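Local coordinates for extracellular solute-binding protein (Bordetella parapertussis, PDB 3PU5) that probably binds a small solute, perhaps a polyamine, outside the cytoplasmic membrane and delivers it to an ABC transporter, as periplasmic binding proteins of its family do, at residues L90-E95 / N281-Y286; P94-A99 / V300-T305; G212-T217 / V228-P233. All blocks are in the same frame, centred on the assembly; numbering follows the deposited sequence.

Contact 1 of 3, residues L90-E95 / N281-Y286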
loop_
_atom_site.group_PDB
_atom_site.type_symbol
_atom_site.label_atom_id
_atom_site.label_comp_id
_atom_site.label_asym_id
_atom_site.label_seq_id
_atom_site.Cartn_x
_atom_site.Cartn_y
_atom_site.Cartn_z
ATOM N N LEU A 90 12.860 -8.573 11.351
ATOM C CA LEU A 90 12.626 -7.138 11.533
ATOM C C LEU A 90 13.916 -6.325 11.383
ATOM O O LEU A 90 13.877 -5.127 11.084
ATOM C CB LEU A 90 11.970 -6.855 12.888
ATOM C CG LEU A 90 10.500 -7.258 13.025
ATOM C CD1 LEU A 90 9.994 -7.031 14.457
ATOM C CD2 LEU A 90 9.635 -6.496 12.017
ATOM N N ALA A 91 15.060 -6.976 11.581
ATOM C CA ALA A 91 16.342 -6.289 11.426
ATOM C C ALA A 91 16.579 -5.881 9.976
ATOM O O ALA A 91 17.330 -4.944 9.705
ATOM C CB ALA A 91 17.493 -7.159 11.936
ATOM N N ASP A 92 15.929 -6.580 9.046
ATOM C CA ASP A 92 16.098 -6.304 7.619
ATOM C C ASP A 92 14.981 -5.457 7.016
ATOM O O ASP A 92 14.939 -5.238 5.808
ATOM C CB ASP A 92 16.238 -7.611 6.856
ATOM C CG ASP A 92 17.414 -8.419 7.338
ATOM O OD1 ASP A 92 18.499 -7.822 7.505
ATOM O OD2 ASP A 92 17.254 -9.631 7.575
ATOM N N VAL A 93 14.079 -4.987 7.868
ATOM C CA VAL A 93 12.982 -4.138 7.434
ATOM C C VAL A 93 13.271 -2.696 7.841
ATOM O O VAL A 93 13.446 -2.414 9.022
ATOM C CB VAL A 93 11.659 -4.596 8.072
ATOM C CG1 VAL A 93 10.513 -3.686 7.647
ATOM C CG2 VAL A 93 11.388 -6.047 7.717
ATOM N N PRO A 94 13.355 -1.780 6.860
ATOM C CA PRO A 94 13.579 -0.366 7.189
ATOM C C PRO A 94 12.534 0.200 8.165
ATOM O O PRO A 94 11.371 -0.202 8.156
ATOM C CB PRO A 94 13.489 0.331 5.825
ATOM C CG PRO A 94 13.973 -0.725 4.847
ATOM C CD PRO A 94 13.433 -2.035 5.410
ATOM N N GLU A 95 12.964 1.144 8.994
ATOM C CA GLU A 95 12.132 1.698 10.056
ATOM C C GLU A 95 10.788 2.262 9.581
ATOM O O GLU A 95 9.792 2.169 10.290
ATOM C CB GLU A 95 12.920 2.774 10.818
ATOM C CG GLU A 95 12.165 3.426 11.972
ATOM C CD GLU A 95 11.658 2.424 13.008
ATOM O OE1 GLU A 95 12.360 1.419 13.271
ATOM O OE2 GLU A 95 10.554 2.649 13.565
ATOM N N ASN A 281 11.535 -6.273 3.087
ATOM C CA ASN A 281 12.835 -6.798 3.493
ATOM C C ASN A 281 13.892 -6.281 2.504
ATOM O O ASN A 281 13.805 -6.550 1.307
ATOM C CB ASN A 281 12.788 -8.327 3.516
ATOM C CG ASN A 281 14.025 -8.952 4.160
ATOM O OD1 ASN A 281 15.155 -8.539 3.902
ATOM N ND2 ASN A 281 13.811 -9.967 4.983
ATOM N N ARG A 282 14.859 -5.509 2.996
ATOM C CA ARG A 282 15.849 -4.893 2.126
ATOM C C ARG A 282 16.783 -5.899 1.444
ATOM O O ARG A 282 17.509 -5.533 0.521
ATOM C CB ARG A 282 16.680 -3.855 2.893
ATOM C CG ARG A 282 17.640 -4.470 3.891
ATOM C CD ARG A 282 18.657 -3.445 4.402
ATOM N NE ARG A 282 18.036 -2.280 5.031
ATOM C CZ ARG A 282 17.634 -2.243 6.297
ATOM N NH1 ARG A 282 17.789 -3.310 7.072
ATOM N NH2 ARG A 282 17.082 -1.134 6.788
ATOM N N LYS A 283 16.777 -7.148 1.902
ATOM C CA LYS A 283 17.659 -8.171 1.341
ATOM C C LYS A 283 17.147 -8.701 0.004
ATOM O O LYS A 283 17.910 -9.277 -0.778
ATOM C CB LYS A 283 17.787 -9.346 2.293
ATOM C CG LYS A 283 18.696 -9.145 3.489
ATOM C CD LYS A 283 18.850 -10.488 4.180
ATOM C CE LYS A 283 20.039 -10.532 5.122
ATOM N NZ LYS A 283 20.555 -11.935 5.200
ATOM N N VAL A 284 15.854 -8.530 -0.255
ATOM C CA VAL A 284 15.252 -9.096 -1.467
ATOM C C VAL A 284 15.830 -8.505 -2.759
ATOM O O VAL A 284 15.878 -7.287 -2.928
ATOM C CB VAL A 284 13.708 -8.970 -1.458
ATOM C CG1 VAL A 284 13.133 -9.347 -2.803
ATOM C CG2 VAL A 284 13.106 -9.851 -0.362
ATOM N N GLN A 285 16.267 -9.380 -3.665
ATOM C CA GLN A 285 16.759 -8.965 -4.971
ATOM C C GLN A 285 15.817 -9.526 -6.022
ATOM O O GLN A 285 15.474 -10.710 -5.998
ATOM C CB GLN A 285 18.200 -9.451 -5.177
ATOM C CG GLN A 285 19.111 -9.105 -3.978
ATOM C CD GLN A 285 20.603 -9.226 -4.282
ATOM O OE1 GLN A 285 21.022 -9.157 -5.438
ATOM N NE2 GLN A 285 21.412 -9.394 -3.238
ATOM N N TYR A 286 15.377 -8.666 -6.928
ATOM C CA TYR A 286 14.267 -9.002 -7.819
ATOM C C TYR A 286 14.707 -9.626 -9.130
ATOM O O TYR A 286 15.822 -9.395 -9.608
ATOM C CB TYR A 286 13.426 -7.761 -8.112
ATOM C CG TYR A 286 12.752 -7.193 -6.884
ATOM C CD1 TYR A 286 11.564 -7.731 -6.413
ATOM C CD2 TYR A 286 13.307 -6.121 -6.197
ATOM C CE1 TYR A 286 10.947 -7.222 -5.290
ATOM C CE2 TYR A 286 12.694 -5.602 -5.073
ATOM C CZ TYR A 286 11.522 -6.168 -4.624
ATOM O OH TYR A 286 10.903 -5.651 -3.514
HETATM O O HOH W 1 16.112 -1.745 9.677
HETATM O O HOH W 2 19.535 -5.410 6.766
#
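Arg282 meets the end of the 3-10 segment 90-92 with both its backbone and its guanidinium, in a loop-to-loop contact where an Asx turn and a type I beta turn shape one partner. The backbone is joined by a single hydrogen bond, from Arg282 N to Asp92 O (2.8 Å), almost straight at 174°. From the same residue the side chain folds back over the other loop: CG sits between the backbone N and the carbonyl carbon (chi1 71°), and a second bend at chi3 lays the guanidinium beside Pro94. Arg282 NH2 lies 3.7 Å from Pro94 CG, with Pro94 CD over one face, offset toward the rim, while Ala91 O stands at the edge near the plane. The bond from Arg282 NH1 to Ala91 O is weak, 3.1 Å long and bent to 133°. Two waters add to its bonds. One accepts from NH2 and donates to Val93 O; the other accepts from NH1 and donates to Asp92 OD1, bridging charges too far apart for a salt bridge.

Beyond this shell, Asp92 CB rests against the Asn281 amide, and the aliphatic end of Lys283 crosses the Asp92 carboxylate, Lys283 CE being 3.8 Å from Asp92 OD2. Asn281 is held at both ends of its amide, OD1 and ND2. Its ND2 donates to Leu263 O, outside the two loops, so the group bridges the loop at Leu263 and its own turn. The beta turn from Asn281 to Val284 is closed by the backbone bond from Val284 N to Asn281 O, and within it the Asx turn is made by Lys283 N, which donates in the carbonyl plane to a lone pair of Asn281 OD1, 2.9 Å away.

Contact 2 of 3, residues P94-A99 / V300-T305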
loop_
_atom_site.group_PDB
_atom_site.type_symbol
_atom_site.label_atom_id
_atom_site.label_comp_id
_atom_site.label_asym_id
_atom_site.label_seq_id
_atom_site.Cartn_x
_atom_site.Cartn_y
_atom_site.Cartn_z
ATOM N N PRO A 94 13.355 -1.780 6.860
ATOM C CA PRO A 94 13.579 -0.366 7.189
ATOM C C PRO A 94 12.534 0.200 8.165
ATOM O O PRO A 94 11.371 -0.202 8.156
ATOM C CB PRO A 94 13.489 0.331 5.825
ATOM C CG PRO A 94 13.973 -0.725 4.847
ATOM C CD PRO A 94 13.433 -2.035 5.410
ATOM N N GLU A 95 12.964 1.144 8.994
ATOM C CA GLU A 95 12.132 1.698 10.056
ATOM C C GLU A 95 10.788 2.262 9.581
ATOM O O GLU A 95 9.792 2.169 10.290
ATOM C CB GLU A 95 12.920 2.774 10.818
ATOM C CG GLU A 95 12.165 3.426 11.972
ATOM C CD GLU A 95 11.658 2.424 13.008
ATOM O OE1 GLU A 95 12.360 1.419 13.271
ATOM O OE2 GLU A 95 10.554 2.649 13.565
ATOM N N LYS A 96 10.760 2.857 8.395
ATOM C CA LYS A 96 9.530 3.463 7.898
ATOM C C LYS A 96 8.354 2.494 7.808
ATOM O O LYS A 96 7.209 2.911 7.931
ATOM C CB LYS A 96 9.754 4.116 6.539
ATOM C CG LYS A 96 10.169 3.183 5.421
ATOM C CD LYS A 96 10.258 4.015 4.150
ATOM C CE LYS A 96 11.140 3.390 3.123
ATOM N NZ LYS A 96 11.434 4.394 2.044
ATOM N N PHE A 97 8.635 1.211 7.576
ATOM C CA PHE A 97 7.582 0.201 7.462
ATOM C C PHE A 97 7.051 -0.216 8.827
ATOM O O PHE A 97 6.016 -0.884 8.928
ATOM C CB PHE A 97 8.098 -1.021 6.699
ATOM C CG PHE A 97 8.542 -0.703 5.314
ATOM C CD1 PHE A 97 7.623 -0.291 4.363
ATOM C CD2 PHE A 97 9.879 -0.782 4.965
ATOM C CE1 PHE A 97 8.015 0.030 3.085
ATOM C CE2 PHE A 97 10.293 -0.461 3.668
ATOM C CZ PHE A 97 9.355 -0.056 2.729
ATOM N N LYS A 98 7.770 0.185 9.869
ATOM C CA LYS A 98 7.420 -0.158 11.239
ATOM C C LYS A 98 6.984 1.059 12.062
ATOM O O LYS A 98 6.407 0.918 13.145
ATOM C CB LYS A 98 8.619 -0.830 11.912
ATOM C CG LYS A 98 9.184 -2.017 11.130
ATOM C CD LYS A 98 10.370 -2.650 11.859
ATOM C CE LYS A 98 11.683 -1.959 11.540
ATOM N NZ LYS A 98 12.817 -2.731 12.122
ATOM N N ALA A 99 7.258 2.252 11.542
ATOM C CA ALA A 99 7.137 3.481 12.327
ATOM C C ALA A 99 5.766 3.736 12.957
ATOM O O ALA A 99 5.691 4.244 14.069
ATOM C CB ALA A 99 7.571 4.695 11.506
ATOM N N VAL A 300 10.724 5.072 -1.598
ATOM C CA VAL A 300 9.269 5.255 -1.502
ATOM C C VAL A 300 8.889 6.027 -0.244
ATOM O O VAL A 300 9.565 5.933 0.775
ATOM C CB VAL A 300 8.476 3.915 -1.573
ATOM C CG1 VAL A 300 8.694 3.226 -2.923
ATOM C CG2 VAL A 300 8.847 2.983 -0.422
ATOM N N GLN A 301 7.801 6.788 -0.330
ATOM C CA GLN A 301 7.350 7.632 0.768
ATOM C C GLN A 301 6.078 7.073 1.386
ATOM O O GLN A 301 5.130 6.724 0.674
ATOM C CB GLN A 301 7.082 9.059 0.272
ATOM C CG GLN A 301 8.292 9.724 -0.356
ATOM C CD GLN A 301 9.395 9.994 0.647
ATOM O OE1 GLN A 301 9.193 10.709 1.627
ATOM N NE2 GLN A 301 10.574 9.421 0.406
ATOM N N LEU A 302 6.060 6.999 2.712
ATOM C CA LEU A 302 4.886 6.546 3.436
ATOM C C LEU A 302 4.369 7.679 4.300
ATOM O O LEU A 302 5.141 8.334 5.001
ATOM C CB LEU A 302 5.222 5.348 4.326
ATOM C CG LEU A 302 5.524 4.032 3.613
ATOM C CD1 LEU A 302 6.937 4.039 3.055
ATOM C CD2 LEU A 302 5.349 2.888 4.584
ATOM N N VAL A 303 3.064 7.908 4.251
ATOM C CA VAL A 303 2.452 8.961 5.041
ATOM C C VAL A 303 1.950 8.405 6.375
ATOM O O VAL A 303 1.379 7.319 6.429
ATOM C CB VAL A 303 1.299 9.622 4.280
ATOM C CG1 VAL A 303 0.752 10.807 5.074
ATOM C CG2 VAL A 303 1.772 10.066 2.889
ATOM N N ASP A 304 2.188 9.160 7.441
ATOM C CA ASP A 304 1.795 8.784 8.800
ATOM C C ASP A 304 0.322 8.388 8.892
ATOM O O ASP A 304 -0.563 9.203 8.623
ATOM C CB ASP A 304 2.092 9.962 9.744
ATOM C CG ASP A 304 1.640 9.709 11.180
ATOM O OD1 ASP A 304 1.146 8.605 11.488
ATOM O OD2 ASP A 304 1.795 10.632 12.011
ATOM N N THR A 305 0.058 7.142 9.276
ATOM C CA THR A 305 -1.319 6.661 9.389
ATOM C C THR A 305 -2.167 7.551 10.299
ATOM O O THR A 305 -3.276 7.939 9.932
ATOM C CB THR A 305 -1.391 5.203 9.893
ATOM O OG1 THR A 305 -0.592 4.362 9.051
ATOM C CG2 THR A 305 -2.829 4.698 9.883
#
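Lys96 reaches from the irregular turn 94-99 to the connecting segment 300-305, its extended side chain running past Leu302 to end at a backbone carbonyl of Val300. CB points toward the facing segment. Lys96 CG lies between the backbone N and the carbonyl carbon (chi1 62°), a torsion that also brings it over the centre of the Phe97 ring, 3.9 Å above the plane. Lys96 CG is also 4.1 Å from Leu302 CD1. The next carbon is pressed harder: Lys96 CD lies 3.5 Å from Leu302 CD1, tighter than usual van der Waals contact, where the two side chains cross at about a right angle. CE carries the chain on without a bend, and Lys96 NZ donates to Val300 O at 2.7 Å, in the carbonyl plane and on a lone pair. The ammonium also donates to Ile297 O, and weakly to Asp298 O, so a cluster of backbone carbonyls just before and within 300-305 gathers round one positive charge. That charge probably polarises these peptide groups.

Leu302 CD1 lies mainly against the Lys96 chain, and Leu302 CD2 is nearest Lys96 O and Phe97 CD1, 3.9 Å from the latter and approaching the ring obliquely. Val300 CG2 adds a looser apolar touch at Phe97 CZ, 4.4 Å away. Phe97 is held further by Tyr110, whose ring plane is inclined only about 15° to its own, and by Val280 and Ile297.

The contact thus packs a turn leading to strand 106-107 against the approach to helix 305-322. Leu302 also touches Leu107 of that strand, Val300 lies on Ser239 of strand 238-246, and Asp304 stands at the N-cap position of the final helix.

Contact 3 of 3, residues G212-T217 / V228-P233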
loop_
_atom_site.group_PDB
_atom_site.type_symbol
_atom_site.label_atom_id
_atom_site.label_comp_id
_atom_site.label_asym_id
_atom_site.label_seq_id
_atom_site.Cartn_x
_atom_site.Cartn_y
_atom_site.Cartn_z
ATOM N N GLY A 212 -1.346 6.248 -10.702
ATOM C CA GLY A 212 -1.591 4.834 -10.901
ATOM C C GLY A 212 -0.614 3.990 -10.100
ATOM O O GLY A 212 0.431 4.478 -9.647
ATOM N N TRP A 213 -0.949 2.715 -9.934
ATOM C CA TRP A 213 -0.146 1.816 -9.115
ATOM C C TRP A 213 0.953 1.157 -9.928
ATOM O O TRP A 213 0.757 0.828 -11.102
ATOM C CB TRP A 213 -1.045 0.784 -8.416
ATOM C CG TRP A 213 -1.773 1.437 -7.284
ATOM C CD1 TRP A 213 -1.397 1.457 -5.974
ATOM C CD2 TRP A 213 -2.958 2.237 -7.374
ATOM N NE1 TRP A 213 -2.284 2.200 -5.237
ATOM C CE2 TRP A 213 -3.255 2.691 -6.075
ATOM C CE3 TRP A 213 -3.808 2.601 -8.428
ATOM C CZ2 TRP A 213 -4.356 3.494 -5.798
ATOM C CZ3 TRP A 213 -4.914 3.402 -8.150
ATOM C CH2 TRP A 213 -5.174 3.839 -6.844
ATOM N N ASP A 214 2.116 0.983 -9.313
ATOM C CA ASP A 214 3.243 0.397 -10.037
ATOM C C ASP A 214 2.918 -0.998 -10.570
ATOM O O ASP A 214 2.998 -1.229 -11.772
ATOM C CB ASP A 214 4.557 0.416 -9.229
ATOM C CG ASP A 214 4.455 -0.292 -7.873
ATOM O OD1 ASP A 214 3.356 -0.379 -7.272
ATOM O OD2 ASP A 214 5.505 -0.756 -7.393
ATOM N N GLY A 215 2.536 -1.915 -9.685
ATOM C CA GLY A 215 2.274 -3.287 -10.091
ATOM C C GLY A 215 1.187 -3.406 -11.147
ATOM O O GLY A 215 1.365 -4.052 -12.183
ATOM N N ARG A 216 0.046 -2.782 -10.876
ATOM C CA ARG A 216 -1.069 -2.804 -11.808
ATOM C C ARG A 216 -0.662 -2.286 -13.181
ATOM O O ARG A 216 -1.031 -2.865 -14.206
ATOM C CB ARG A 216 -2.228 -1.992 -11.244
ATOM C CG ARG A 216 -2.906 -2.703 -10.092
ATOM C CD ARG A 216 -4.058 -1.911 -9.533
ATOM N NE ARG A 216 -5.175 -2.797 -9.235
ATOM C CZ ARG A 216 -5.564 -3.144 -8.018
ATOM N NH1 ARG A 216 -4.931 -2.674 -6.951
ATOM N NH2 ARG A 216 -6.595 -3.962 -7.870
ATOM N N THR A 217 0.109 -1.201 -13.198
ATOM C CA THR A 217 0.522 -0.598 -14.457
ATOM C C THR A 217 1.541 -1.502 -15.166
ATOM O O THR A 217 1.509 -1.622 -16.399
ATOM C CB THR A 217 1.092 0.824 -14.253
ATOM O OG1 THR A 217 0.167 1.616 -13.495
ATOM C CG2 THR A 217 1.328 1.500 -15.591
ATOM N N VAL A 228 1.125 1.432 -22.073
ATOM C CA VAL A 228 1.098 2.274 -20.882
ATOM C C VAL A 228 2.402 2.101 -20.121
ATOM O O VAL A 228 3.042 1.050 -20.211
ATOM C CB VAL A 228 -0.083 1.935 -19.953
ATOM C CG1 VAL A 228 -1.396 2.178 -20.664
ATOM C CG2 VAL A 228 0.019 0.496 -19.470
ATOM N N LYS A 229 2.807 3.139 -19.395
ATOM C CA LYS A 229 4.024 3.075 -18.609
ATOM C C LYS A 229 3.804 3.772 -17.276
ATOM O O LYS A 229 2.845 4.542 -17.115
ATOM C CB LYS A 229 5.201 3.702 -19.361
ATOM C CG LYS A 229 5.784 2.805 -20.442
ATOM C CD LYS A 229 7.201 3.222 -20.792
ATOM C CE LYS A 229 7.859 2.233 -21.744
ATOM N NZ LYS A 229 7.101 2.078 -23.016
ATOM N N TRP A 230 4.693 3.489 -16.328
ATOM C CA TRP A 230 4.590 4.008 -14.969
ATOM C C TRP A 230 5.829 4.822 -14.652
ATOM O O TRP A 230 6.944 4.424 -15.001
ATOM C CB TRP A 230 4.479 2.854 -13.975
ATOM C CG TRP A 230 4.192 3.265 -12.554
ATOM C CD1 TRP A 230 2.987 3.619 -12.031
ATOM C CD2 TRP A 230 5.136 3.341 -11.473
ATOM N NE1 TRP A 230 3.114 3.910 -10.692
ATOM C CE2 TRP A 230 4.426 3.749 -10.326
ATOM C CE3 TRP A 230 6.515 3.106 -11.367
ATOM C CZ2 TRP A 230 5.047 3.928 -9.082
ATOM C CZ3 TRP A 230 7.131 3.285 -10.130
ATOM C CH2 TRP A 230 6.391 3.694 -9.004
ATOM N N VAL A 231 5.627 5.955 -13.992
ATOM C CA VAL A 231 6.723 6.818 -13.580
ATOM C C VAL A 231 6.981 6.690 -12.090
ATOM O O VAL A 231 6.072 6.814 -11.277
ATOM C CB VAL A 231 6.450 8.304 -13.896
ATOM C CG1 VAL A 231 7.618 9.160 -13.436
ATOM C CG2 VAL A 231 6.213 8.499 -15.395
ATOM N N ASP A 232 8.235 6.431 -11.752
ATOM C CA ASP A 232 8.726 6.515 -10.389
ATOM C C ASP A 232 9.110 7.982 -10.175
ATOM O O ASP A 232 10.162 8.420 -10.631
ATOM C CB ASP A 232 9.948 5.601 -10.254
ATOM C CG ASP A 232 10.413 5.440 -8.828
ATOM O OD1 ASP A 232 9.799 6.041 -7.920
ATOM O OD2 ASP A 232 11.396 4.694 -8.613
ATOM N N PRO A 233 8.235 8.763 -9.515
ATOM C CA PRO A 233 8.457 10.217 -9.452
ATOM C C PRO A 233 9.719 10.571 -8.670
ATOM O O PRO A 233 10.028 9.901 -7.688
ATOM C CB PRO A 233 7.214 10.734 -8.711
ATOM C CG PRO A 233 6.200 9.602 -8.789
ATOM C CD PRO A 233 7.034 8.358 -8.767
#
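A strand-to-helix junction, where strand 209-213 runs straight into helix 214-223, is covered here by Trp230 of strand 229-231; both strands pair with 111-117 in the antiparallel sheet. The contact is buried and joins one indole to the backbone and first turn of the helix. Trp230 NE1 donates to Gly212 O at 2.9 Å and 153°, with the acceptor nearly in the ring plane but the donor 52° out of the carbonyl plane. Above one face lies Asp214 CB, 3.5 Å from the centroid of the Trp230 six-membered ring and 11° off its normal, a CH-pi contact. The Asp214 carboxylate leads away from the ring, and its OD1 accepts from Ser112 N. Thr217 borders the indole where Thr217 CG2 (anti to the backbone N) reaches 3.8 Å from Trp230 CB, while its OG1 donates to Trp213 O at 2.6 Å. That carbonyl also accepts from Thr217 N, the two donors coming from opposite faces of its plane. One directional bond at the edge and a carbon over the face would together limit sliding and rotation of the indole, whose N-H is satisfied by a backbone oxygen, Gly212 O.

In the fold
Contacts 1 and 2 are neighbours, starting from the same loop between helix 67-75 and strand 106-107 and sharing Pro94 and Glu95; their centres are 13 Å apart. They touch directly: Lys98 NZ of 94-99 lies 2.8 Å from Leu90 O of 90-95, a probable hydrogen bond. Their partner segments both come from the long connection between helices 265-275 and 305-322, so the one loop is held at two points along it. Contact 3 stands apart, 22 Å from contact 1 and 20 Å from contact 2 between centres, and is nested along the chain inside the loops both close. Its nearest atoms are about 8 Å from contact 1 and about 6 Å from contact 2.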